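Local atomic coordinates of chitin binding protein (Tectaria macrodonta, PDB entry 6IF7), a protein that binds copper and chitin, kills insects, and is possibly a lytic polysaccharide monooxygenase of family AA10. Residues A[1-6]-A[174-179]; A[107-112]-A[161-166]; A[18-23]-A[38-43]. All coordinates share one frame; numbering follows the deposited sequence.

Interaction 1: residues A[1-6]-A[174-179]; sequences HGSMED and FYSCSD. With CU (copper (II) ion), chain C.
The histidine brace of AA10 lytic polysaccharide monooxygenases, the copper site built on the amino-terminal residue, is met here by Phe-174, whose ring edge is directed at the face of the His-1 imidazole. His-1 binds copper twice, through the terminal N and through ND1, each at 2.1 Å, and NE2 of His-103 completes the brace. Phe-174 lies on the axial side of the copper: its CZ comes within 3.4 Å of the copper and 3.6 Å of His-1 ND1. The pair is an offset edge-to-face arrangement, ring planes at 65°, with Phe-174 CE2 over the rim of the imidazole. A chi1 of -79° sets His-1 CG beside its own backbone N, which lets ND1 and that N close on one metal. The far nitrogen, NE2, is hydrogen-bonded to Glu-44, so both imidazole nitrogens are engaged and the ring's rotation is fixed.

Beyond the site, strands 2-6 and 174-179 run in nearly the same direction, 28° apart, but their axes approach only to 6.5 Å: they belong to the two different sheets of the immunoglobulin-like beta-sandwich, and, as is general when sheets pack face to face, side chains fill the interval. Ser-3 OG has Ser-9 as a partner and also shares a water with the carbonyl O of Tyr-175, a polar bridge between the sheets. Ser-178 OG is hydrogen-bonded to the carbonyl of Pro-7. Met-4 CB rests against two hydroxyls, 3.3 Å from Ser-176 OG and 3.5 Å from Ser-178 OG, and Met-4 N makes a weak hydrogen bond to Ser-176 OG at 3.5 Å.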
loop_
_atom_site.group_PDB
_atom_site.type_symbol
_atom_site.label_atom_id
_atom_site.label_comp_id
_atom_site.label_asym_id
_atom_site.label_seq_id
_atom_site.Cartn_x
_atom_site.Cartn_y
_atom_site.Cartn_z
ATOM N N HIS A 1 7.772 -6.750 -9.444
ATOM C CA HIS A 1 6.597 -7.362 -8.768
ATOM C C HIS A 1 6.797 -7.442 -7.251
ATOM O O HIS A 1 7.878 -7.788 -6.761
ATOM C CB HIS A 1 6.253 -8.738 -9.377
ATOM C CG HIS A 1 5.503 -8.647 -10.670
ATOM N ND1 HIS A 1 5.932 -7.870 -11.729
ATOM C CD2 HIS A 1 4.332 -9.206 -11.062
ATOM C CE1 HIS A 1 5.065 -7.969 -12.722
ATOM N NE2 HIS A 1 4.084 -8.771 -12.341
ATOM N N GLY A 2 5.733 -7.101 -6.521
ATOM C CA GLY A 2 5.768 -7.074 -5.058
ATOM C C GLY A 2 4.671 -6.227 -4.460
ATOM O O GLY A 2 3.764 -5.787 -5.149
ATOM N N SER A 3 4.781 -6.012 -3.162
ATOM C CA SER A 3 3.899 -5.140 -2.405
ATOM C C SER A 3 4.607 -4.873 -1.054
ATOM O O SER A 3 5.688 -5.435 -0.807
ATOM C CB SER A 3 2.537 -5.810 -2.164
ATOM O OG SER A 3 1.546 -4.864 -1.783
ATOM N N MET A 4 3.989 -4.048 -0.201
ATOM C CA MET A 4 4.498 -3.782 1.143
ATOM C C MET A 4 4.332 -4.977 2.051
ATOM O O MET A 4 3.274 -5.633 2.091
ATOM C CB MET A 4 3.846 -2.552 1.797
ATOM C CG MET A 4 4.440 -1.234 1.342
ATOM S SD MET A 4 6.163 -0.970 1.888
ATOM C CE MET A 4 5.888 -0.531 3.594
ATOM N N GLU A 5 5.421 -5.242 2.765
ATOM C CA GLU A 5 5.527 -6.337 3.712
ATOM C C GLU A 5 5.423 -5.842 5.149
ATOM O O GLU A 5 4.809 -6.507 5.974
ATOM C CB GLU A 5 6.857 -7.076 3.529
ATOM C CG GLU A 5 7.031 -8.275 4.453
ATOM C CD GLU A 5 8.355 -8.974 4.248
ATOM O OE1 GLU A 5 8.323 -10.193 4.110
ATOM O OE2 GLU A 5 9.418 -8.313 4.209
ATOM N N ASP A 6 6.015 -4.691 5.455
ATOM C CA ASP A 6 5.957 -4.169 6.815
ATOM C C ASP A 6 6.000 -2.639 6.761
ATOM O O ASP A 6 7.025 -2.096 6.353
ATOM C CB ASP A 6 7.114 -4.742 7.620
ATOM C CG ASP A 6 6.947 -4.581 9.118
ATOM O OD1 ASP A 6 5.827 -4.743 9.666
ATOM O OD2 ASP A 6 7.978 -4.303 9.764
ATOM N N PHE A 174 3.916 0.230 -9.322
ATOM C CA PHE A 174 3.144 -0.608 -8.424
ATOM C C PHE A 174 2.613 0.265 -7.279
ATOM O O PHE A 174 3.247 1.245 -6.878
ATOM C CB PHE A 174 4.008 -1.751 -7.876
ATOM C CG PHE A 174 4.498 -2.694 -8.949
ATOM C CD1 PHE A 174 5.597 -2.354 -9.753
ATOM C CD2 PHE A 174 3.849 -3.905 -9.183
ATOM C CE1 PHE A 174 6.032 -3.212 -10.767
ATOM C CE2 PHE A 174 4.293 -4.771 -10.183
ATOM C CZ PHE A 174 5.371 -4.423 -10.976
ATOM N N TYR A 175 1.452 -0.103 -6.755
ATOM C CA TYR A 175 0.737 0.703 -5.761
ATOM C C TYR A 175 0.306 -0.171 -4.606
ATOM O O TYR A 175 -0.258 -1.245 -4.814
ATOM C CB TYR A 175 -0.467 1.362 -6.422
ATOM C CG TYR A 175 -0.072 2.220 -7.625
ATOM C CD1 TYR A 175 0.254 3.568 -7.464
ATOM C CD2 TYR A 175 0.005 1.673 -8.900
ATOM C CE1 TYR A 175 0.634 4.347 -8.549
ATOM C CE2 TYR A 175 0.386 2.438 -9.999
ATOM C CZ TYR A 175 0.689 3.775 -9.824
ATOM O OH TYR A 175 1.065 4.546 -10.901
ATOM N N SER A 176 0.595 0.298 -3.391
ATOM C CA SER A 176 0.349 -0.441 -2.153
ATOM C C SER A 176 -0.344 0.423 -1.081
ATOM O O SER A 176 0.140 1.510 -0.753
ATOM C CB SER A 176 1.696 -0.927 -1.625
ATOM O OG SER A 176 1.562 -1.536 -0.364
ATOM N N CYS A 177 -1.457 -0.065 -0.533
ATOM C CA CYS A 177 -2.111 0.528 0.664
ATOM C C CYS A 177 -1.835 -0.349 1.873
ATOM O O CYS A 177 -2.098 -1.550 1.797
ATOM C CB CYS A 177 -3.630 0.593 0.515
ATOM S SG CYS A 177 -4.180 1.897 -0.583
ATOM N N SER A 178 -1.370 0.260 2.968
ATOM C CA SER A 178 -1.167 -0.442 4.244
ATOM C C SER A 178 -1.905 0.301 5.374
ATOM O O SER A 178 -1.717 1.495 5.591
ATOM C CB SER A 178 0.323 -0.604 4.580
ATOM O OG SER A 178 1.023 -1.328 3.556
ATOM N N ASP A 179 -2.763 -0.428 6.075
ATOM C CA ASP A 179 -3.490 0.095 7.206
ATOM C C ASP A 179 -2.529 0.081 8.388
ATOM O O ASP A 179 -1.835 -0.886 8.617
ATOM C CB ASP A 179 -4.712 -0.772 7.470
ATOM C CG ASP A 179 -5.681 -0.740 6.310
ATOM O OD1 ASP A 179 -6.326 0.300 6.119
ATOM O OD2 ASP A 179 -5.788 -1.724 5.558
HETATM CU CU CU C . 7.738 -6.839 -11.539
HETATM O O HOH W 1 0.578 -3.751 -3.872
#

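Interaction 2: residues A[107-112]-A[161-166]; sequences FEFYVT and IYVIWQ. With NAG (2-acetamido-2-deoxy-beta-D-glucopyranose), chain B.
Two neighbouring antiparallel strands, 107-111 and 161-166, meet with aromatic side chains on one face of their sheet and a glycan-contacting pair on the other. On the first face Phe-107 and Trp-165 lie side by side in an offset stack, the phenyl and the five-membered ring 3.8 Å between centroids and only 10° from parallel. Phe-107 CZ lies over the indole close to NE1, at 3.2 Å. With chi1 at -176°, Trp-165 CG is anti to the backbone N, and the indole extends alongside the phenyl toward the copper site, where it also meets the rings of His-103 and Phe-174.

Next on the same face, Val-163 CG2 sits over the Phe-109 ring in a CH-pi contact, 3.8 Å from the centroid, and Val-111 CG2 meets Ile-161 CG1. This face looks into the core of the beta-sandwich of the AA10 fold, where Tyr-97 of the facing sheet touches both Phe-107 and Trp-165. The backbones are joined by two reciprocal pairs of hydrogen bonds, Glu-108 with Ile-164 and Tyr-110 with Tyr-162.

On the reverse face Tyr-110 OH donates to Glu-108 OE1 at 2.6 Å, arriving from above the carboxylate plane, and is also hydrogen-bonded to Arg-55. Ile-164 CD1 packs against Tyr-110 CE1, 3.6 Å away, and the same methyl lies near Glu-108 OE1. The other carboxylate oxygen faces the sugar: N2 of the N-acetylglucosamine donates to Glu-108 OE2 at 2.8 Å and 169°, while the acetamido methyl C8 lies 3.7 Å from Tyr-110 OH.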
loop_
_atom_site.group_PDB
_atom_site.type_symbol
_atom_site.label_atom_id
_atom_site.label_comp_id
_atom_site.label_asym_id
_atom_site.label_seq_id
_atom_site.Cartn_x
_atom_site.Cartn_y
_atom_site.Cartn_z
ATOM N N PHE A 107 10.822 4.295 -4.453
ATOM C CA PHE A 107 9.632 4.160 -3.646
ATOM C C PHE A 107 9.292 5.481 -2.988
ATOM O O PHE A 107 10.100 6.002 -2.206
ATOM C CB PHE A 107 9.852 3.133 -2.532
ATOM C CG PHE A 107 10.139 1.744 -3.023
ATOM C CD1 PHE A 107 11.428 1.365 -3.385
ATOM C CD2 PHE A 107 9.119 0.788 -3.099
ATOM C CE1 PHE A 107 11.694 0.063 -3.822
ATOM C CE2 PHE A 107 9.382 -0.499 -3.543
ATOM C CZ PHE A 107 10.666 -0.862 -3.898
ATOM N N GLU A 108 8.082 5.978 -3.248
ATOM C CA GLU A 108 7.522 7.120 -2.524
ATOM C C GLU A 108 6.544 6.627 -1.452
ATOM O O GLU A 108 5.636 5.856 -1.758
ATOM C CB GLU A 108 6.792 8.058 -3.489
ATOM C CG GLU A 108 7.661 8.698 -4.562
ATOM C CD GLU A 108 6.852 9.472 -5.602
ATOM O OE1 GLU A 108 5.588 9.493 -5.488
ATOM O OE2 GLU A 108 7.494 10.080 -6.506
ATOM N N PHE A 109 6.747 7.067 -0.204
ATOM C CA PHE A 109 5.862 6.756 0.935
ATOM C C PHE A 109 5.035 7.977 1.318
ATOM O O PHE A 109 5.583 9.005 1.700
ATOM C CB PHE A 109 6.648 6.340 2.183
ATOM C CG PHE A 109 7.222 4.967 2.132
ATOM C CD1 PHE A 109 8.140 4.607 1.154
ATOM C CD2 PHE A 109 6.914 4.040 3.117
ATOM C CE1 PHE A 109 8.713 3.352 1.138
ATOM C CE2 PHE A 109 7.475 2.776 3.097
ATOM C CZ PHE A 109 8.374 2.430 2.103
ATOM N N TYR A 110 3.715 7.836 1.262
ATOM C CA TYR A 110 2.796 8.876 1.705
ATOM C C TYR A 110 2.029 8.355 2.890
ATOM O O TYR A 110 1.752 7.153 2.968
ATOM C CB TYR A 110 1.801 9.234 0.600
ATOM C CG TYR A 110 2.467 9.815 -0.637
ATOM C CD1 TYR A 110 3.007 8.965 -1.625
ATOM C CD2 TYR A 110 2.589 11.209 -0.821
ATOM C CE1 TYR A 110 3.623 9.482 -2.756
ATOM C CE2 TYR A 110 3.197 11.729 -1.961
ATOM C CZ TYR A 110 3.715 10.860 -2.926
ATOM O OH TYR A 110 4.323 11.329 -4.064
ATOM N N VAL A 111 1.679 9.259 3.800
ATOM C CA VAL A 111 0.724 8.972 4.872
ATOM C C VAL A 111 -0.529 9.844 4.738
ATOM O O VAL A 111 -0.479 10.975 4.225
ATOM C CB VAL A 111 1.356 9.174 6.276
ATOM C CG1 VAL A 111 1.422 10.652 6.666
ATOM C CG2 VAL A 111 0.593 8.373 7.317
ATOM N N THR A 112 -1.642 9.306 5.230
ATOM C CA THR A 112 -2.898 10.041 5.327
ATOM C C THR A 112 -2.765 11.255 6.258
ATOM O O THR A 112 -2.078 11.194 7.281
ATOM C CB THR A 112 -4.043 9.146 5.850
ATOM O OG1 THR A 112 -3.564 8.342 6.942
ATOM C CG2 THR A 112 -4.551 8.235 4.760
ATOM N N ILE A 161 -0.751 4.142 4.989
ATOM C CA ILE A 161 0.451 4.441 4.261
ATOM C C ILE A 161 0.291 3.936 2.821
ATOM O O ILE A 161 -0.044 2.766 2.588
ATOM C CB ILE A 161 1.651 3.837 4.973
ATOM C CG1 ILE A 161 1.834 4.594 6.298
ATOM C CG2 ILE A 161 2.893 3.911 4.103
ATOM C CD1 ILE A 161 2.873 4.012 7.203
ATOM N N TYR A 162 0.501 4.856 1.883
ATOM C CA TYR A 162 0.425 4.598 0.461
ATOM C C TYR A 162 1.847 4.628 -0.096
ATOM O O TYR A 162 2.584 5.619 0.067
ATOM C CB TYR A 162 -0.419 5.654 -0.221
ATOM C CG TYR A 162 -0.927 5.303 -1.612
ATOM C CD1 TYR A 162 -1.726 4.180 -1.827
ATOM C CD2 TYR A 162 -0.671 6.136 -2.696
ATOM C CE1 TYR A 162 -2.227 3.874 -3.093
ATOM C CE2 TYR A 162 -1.178 5.855 -3.960
ATOM C CZ TYR A 162 -1.946 4.725 -4.167
ATOM O OH TYR A 162 -2.439 4.458 -5.434
ATOM N N VAL A 163 2.236 3.518 -0.712
ATOM C CA VAL A 163 3.560 3.381 -1.304
ATOM C C VAL A 163 3.405 3.216 -2.805
ATOM O O VAL A 163 2.665 2.335 -3.282
ATOM C CB VAL A 163 4.353 2.236 -0.645
ATOM C CG1 VAL A 163 5.765 2.134 -1.211
ATOM C CG2 VAL A 163 4.419 2.500 0.847
ATOM N N ILE A 164 4.091 4.098 -3.536
ATOM C CA ILE A 164 4.175 4.046 -4.980
ATOM C C ILE A 164 5.600 3.621 -5.361
ATOM O O ILE A 164 6.569 4.286 -4.982
ATOM C CB ILE A 164 3.866 5.435 -5.598
ATOM C CG1 ILE A 164 2.500 5.932 -5.150
ATOM C CG2 ILE A 164 3.940 5.367 -7.116
ATOM C CD1 ILE A 164 2.246 7.408 -5.408
ATOM N N TRP A 165 5.731 2.524 -6.102
ATOM C CA TRP A 165 7.034 2.026 -6.600
ATOM C C TRP A 165 7.111 2.310 -8.096
ATOM O O TRP A 165 6.512 1.583 -8.893
ATOM C CB TRP A 165 7.154 0.518 -6.319
ATOM C CG TRP A 165 8.469 -0.159 -6.680
ATOM C CD1 TRP A 165 9.689 0.430 -6.821
ATOM C CD2 TRP A 165 8.686 -1.576 -6.854
ATOM N NE1 TRP A 165 10.645 -0.523 -7.114
ATOM C CE2 TRP A 165 10.052 -1.760 -7.131
ATOM C CE3 TRP A 165 7.839 -2.705 -6.829
ATOM C CZ2 TRP A 165 10.613 -3.034 -7.368
ATOM C CZ3 TRP A 165 8.389 -3.959 -7.076
ATOM C CH2 TRP A 165 9.768 -4.118 -7.333
ATOM N N GLN A 166 7.812 3.384 -8.472
ATOM C CA GLN A 166 7.986 3.766 -9.888
ATOM C C GLN A 166 9.316 3.185 -10.421
ATOM O O GLN A 166 10.388 3.456 -9.883
ATOM C CB GLN A 166 7.936 5.302 -10.034
ATOM C CG GLN A 166 8.116 5.854 -11.453
ATOM C CD GLN A 166 7.052 5.389 -12.457
ATOM O OE1 GLN A 166 5.920 5.861 -12.448
ATOM N NE2 GLN A 166 7.429 4.480 -13.339
HETATM C C1 NAG B . 11.269 10.845 -5.695
HETATM C C2 NAG B . 10.646 12.060 -6.376
HETATM C C3 NAG B . 10.688 11.842 -7.862
HETATM C C4 NAG B . 12.115 11.648 -8.324
HETATM C C5 NAG B . 12.726 10.458 -7.606
HETATM C C6 NAG B . 14.196 10.340 -7.953
HETATM C C7 NAG B . 8.831 13.261 -5.291
HETATM C C8 NAG B . 7.363 13.280 -5.005
HETATM N N2 NAG B . 9.252 12.233 -5.993
HETATM O O3 NAG B . 10.121 12.990 -8.517
HETATM O O4 NAG B . 12.104 11.442 -9.736
HETATM O O5 NAG B . 12.597 10.642 -6.204
HETATM O O6 NAG B . 14.743 9.251 -7.209
HETATM O O7 NAG B . 9.579 14.131 -4.922
#

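Interaction 3: residues A[18-23]-A[38-43]; sequences NPERPT and AFYDWN
Tyr-40 reaches from the end of helix 36-40 across to the loop 18-23, where Pro-19 meets its ring and Glu-20 its hydroxyl. From CB, a chi1 of -64° puts CG beside the backbone N and carries the ring out over the proline. Along the ring, CD1 and then CE1 lie near Pro-19 CG, the latter at 3.7 Å. That methylene stands over the face, 3.8 Å from the centroid and 19° off the normal, a CH-pi contact. CE2, on the other side of the ring, has Pro-19 CB and Glu-20 OE2 nearby. At the tip, OH donates to Glu-20 OE2 at 2.6 Å, an oxygen that accepts through its anti lone pair, with carboxylate and ring planes only 16° apart. Glu-20 can fold back to this position because its chain bends at chi2.

A phenylalanine here would probably leave Glu-20 OE2 without this donor and its carboxylate freer to swing.

The loop itself is held by a type I turn from Asn-18 to Arg-21, with an Asx turn in which Glu-20 N donates to Asn-18 OD1. Pro-19 CG also touches Phe-39 CB. The loop connects helices 10-16 and 25-34; Phe-39 packs against both, and Tyr-40 touches Arg-15 of helix 10-16, in the helical region between the first strand, 2-6, and strand 46-47.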
loop_
_atom_site.group_PDB
_atom_site.type_symbol
_atom_site.label_atom_id
_atom_site.label_comp_id
_atom_site.label_asym_id
_atom_site.label_seq_id
_atom_site.Cartn_x
_atom_site.Cartn_y
_atom_site.Cartn_z
ATOM N N ASN A 18 -5.403 -16.608 3.128
ATOM C CA ASN A 18 -5.938 -17.636 2.210
ATOM C C ASN A 18 -7.189 -17.152 1.439
ATOM O O ASN A 18 -8.291 -17.086 2.003
ATOM C CB ASN A 18 -6.142 -18.995 2.919
ATOM C CG ASN A 18 -6.861 -20.025 2.063
ATOM O OD1 ASN A 18 -6.740 -20.067 0.837
ATOM N ND2 ASN A 18 -7.629 -20.875 2.737
ATOM N N PRO A 19 -7.012 -16.790 0.150
ATOM C CA PRO A 19 -8.149 -16.376 -0.694
ATOM C C PRO A 19 -9.299 -17.405 -0.780
ATOM O O PRO A 19 -10.441 -17.001 -0.963
ATOM C CB PRO A 19 -7.514 -16.182 -2.091
ATOM C CG PRO A 19 -6.049 -16.002 -1.840
ATOM C CD PRO A 19 -5.740 -16.786 -0.605
ATOM N N GLU A 20 -9.000 -18.700 -0.640
ATOM C CA GLU A 20 -10.041 -19.739 -0.664
ATOM C C GLU A 20 -10.987 -19.687 0.524
ATOM O O GLU A 20 -12.102 -20.164 0.412
ATOM C CB GLU A 20 -9.438 -21.160 -0.744
ATOM C CG GLU A 20 -8.554 -21.430 -1.958
ATOM C CD GLU A 20 -9.206 -21.020 -3.273
ATOM O OE1 GLU A 20 -10.428 -21.237 -3.432
ATOM O OE2 GLU A 20 -8.511 -20.483 -4.158
ATOM N N ARG A 21 -10.542 -19.151 1.663
ATOM C CA ARG A 21 -11.380 -19.101 2.857
ATOM C C ARG A 21 -10.846 -18.049 3.831
ATOM O O ARG A 21 -10.222 -18.391 4.851
ATOM C CB ARG A 21 -11.443 -20.485 3.523
ATOM C CG ARG A 21 -12.649 -20.610 4.431
ATOM C CD ARG A 21 -12.640 -21.903 5.203
ATOM N NE ARG A 21 -13.786 -21.936 6.092
ATOM C CZ ARG A 21 -14.109 -22.933 6.923
ATOM N NH1 ARG A 21 -13.362 -24.036 7.017
ATOM N NH2 ARG A 21 -15.199 -22.803 7.679
ATOM N N PRO A 22 -11.099 -16.764 3.528
ATOM C CA PRO A 22 -10.490 -15.663 4.271
ATOM C C PRO A 22 -10.966 -15.599 5.715
ATOM O O PRO A 22 -12.096 -15.971 5.995
ATOM C CB PRO A 22 -10.967 -14.419 3.505
ATOM C CG PRO A 22 -11.427 -14.915 2.180
ATOM C CD PRO A 22 -11.985 -16.260 2.459
ATOM N N THR A 23 -10.107 -15.093 6.598
ATOM C CA THR A 23 -10.308 -15.132 8.050
ATOM C C THR A 23 -10.829 -13.803 8.621
ATOM O O THR A 23 -11.772 -13.809 9.395
ATOM C CB THR A 23 -8.995 -15.526 8.775
ATOM O OG1 THR A 23 -7.931 -14.680 8.335
ATOM C CG2 THR A 23 -8.617 -16.929 8.457
ATOM N N ALA A 38 -7.303 -12.355 -8.112
ATOM C CA ALA A 38 -6.699 -11.047 -7.810
ATOM C C ALA A 38 -5.677 -11.139 -6.659
ATOM O O ALA A 38 -4.590 -10.537 -6.729
ATOM C CB ALA A 38 -7.781 -10.033 -7.466
ATOM N N PHE A 39 -6.024 -11.926 -5.634
ATOM C CA PHE A 39 -5.200 -12.067 -4.427
ATOM C C PHE A 39 -4.036 -13.030 -4.546
ATOM O O PHE A 39 -3.021 -12.841 -3.884
ATOM C CB PHE A 39 -6.068 -12.375 -3.210
ATOM C CG PHE A 39 -6.974 -11.238 -2.858
ATOM C CD1 PHE A 39 -6.530 -10.201 -2.039
ATOM C CD2 PHE A 39 -8.245 -11.141 -3.432
ATOM C CE1 PHE A 39 -7.355 -9.120 -1.771
ATOM C CE2 PHE A 39 -9.070 -10.057 -3.170
ATOM C CZ PHE A 39 -8.632 -9.048 -2.338
ATOM N N TYR A 40 -4.153 -14.037 -5.405
ATOM C CA TYR A 40 -2.979 -14.787 -5.805
ATOM C C TYR A 40 -2.056 -13.920 -6.663
ATOM O O TYR A 40 -0.874 -14.183 -6.700
ATOM C CB TYR A 40 -3.353 -16.073 -6.539
ATOM C CG TYR A 40 -4.104 -17.055 -5.672
ATOM C CD1 TYR A 40 -3.504 -17.608 -4.547
ATOM C CD2 TYR A 40 -5.416 -17.416 -5.969
ATOM C CE1 TYR A 40 -4.179 -18.521 -3.751
ATOM C CE2 TYR A 40 -6.098 -18.328 -5.189
ATOM C CZ TYR A 40 -5.469 -18.874 -4.080
ATOM O OH TYR A 40 -6.151 -19.737 -3.269
ATOM N N ASP A 41 -2.601 -12.898 -7.334
ATOM C CA ASP A 41 -1.806 -11.864 -8.022
ATOM C C ASP A 41 -1.573 -10.615 -7.154
ATOM O O ASP A 41 -1.617 -9.472 -7.660
ATOM C CB ASP A 41 -2.495 -11.433 -9.327
ATOM C CG ASP A 41 -2.836 -12.600 -10.241
ATOM O OD1 ASP A 41 -2.271 -13.697 -10.057
ATOM O OD2 ASP A 41 -3.680 -12.407 -11.133
ATOM N N TRP A 42 -1.283 -10.824 -5.862
ATOM C CA TRP A 42 -1.084 -9.712 -4.897
ATOM C C TRP A 42 0.106 -8.819 -5.272
ATOM O O TRP A 42 0.176 -7.635 -4.876
ATOM C CB TRP A 42 -0.921 -10.231 -3.451
ATOM C CG TRP A 42 0.252 -11.136 -3.294
ATOM C CD1 TRP A 42 0.255 -12.486 -3.419
ATOM C CD2 TRP A 42 1.604 -10.751 -3.050
ATOM N NE1 TRP A 42 1.527 -12.983 -3.236
ATOM C CE2 TRP A 42 2.377 -11.933 -3.014
ATOM C CE3 TRP A 42 2.240 -9.527 -2.831
ATOM C CZ2 TRP A 42 3.747 -11.922 -2.778
ATOM C CZ3 TRP A 42 3.617 -9.522 -2.574
ATOM C CH2 TRP A 42 4.347 -10.702 -2.554
ATOM N N ASN A 43 1.033 -9.388 -6.035
ATOM C CA ASN A 43 2.265 -8.695 -6.405
ATOM C C ASN A 43 2.165 -7.827 -7.660
ATOM O O ASN A 43 3.176 -7.279 -8.120
ATOM C CB ASN A 43 3.410 -9.719 -6.548
ATOM C CG ASN A 43 3.163 -10.737 -7.658
ATOM O OD1 ASN A 43 2.074 -10.821 -8.219
ATOM N ND2 ASN A 43 4.182 -11.525 -7.964
#

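Overall arrangement
Interactions 1 and 2 share a sheet: strands 159-167 and 173-182 are consecutive antiparallel neighbours, their contact centres about 9 Å apart, joined by probable backbone hydrogen bonds from Ser-178 N to Ile-161 O and from Trp-165 N to Phe-174 O, both 2.9 Å. Together they place Phe-174 and Trp-165 beneath the copper, the Trp-165 side chain about 5 Å from the ion, while the opposite face of strand 105-111 meets the glycan. Interaction 3 lies in the helical region, its centre about 14 Å from that of interaction 1, yet segment 38-43 runs on to Asn-43, whose O probably accepts from Gly-2 N at 3.0 Å. Interactions 2 and 3 do not touch, with centres about 22 Å apart.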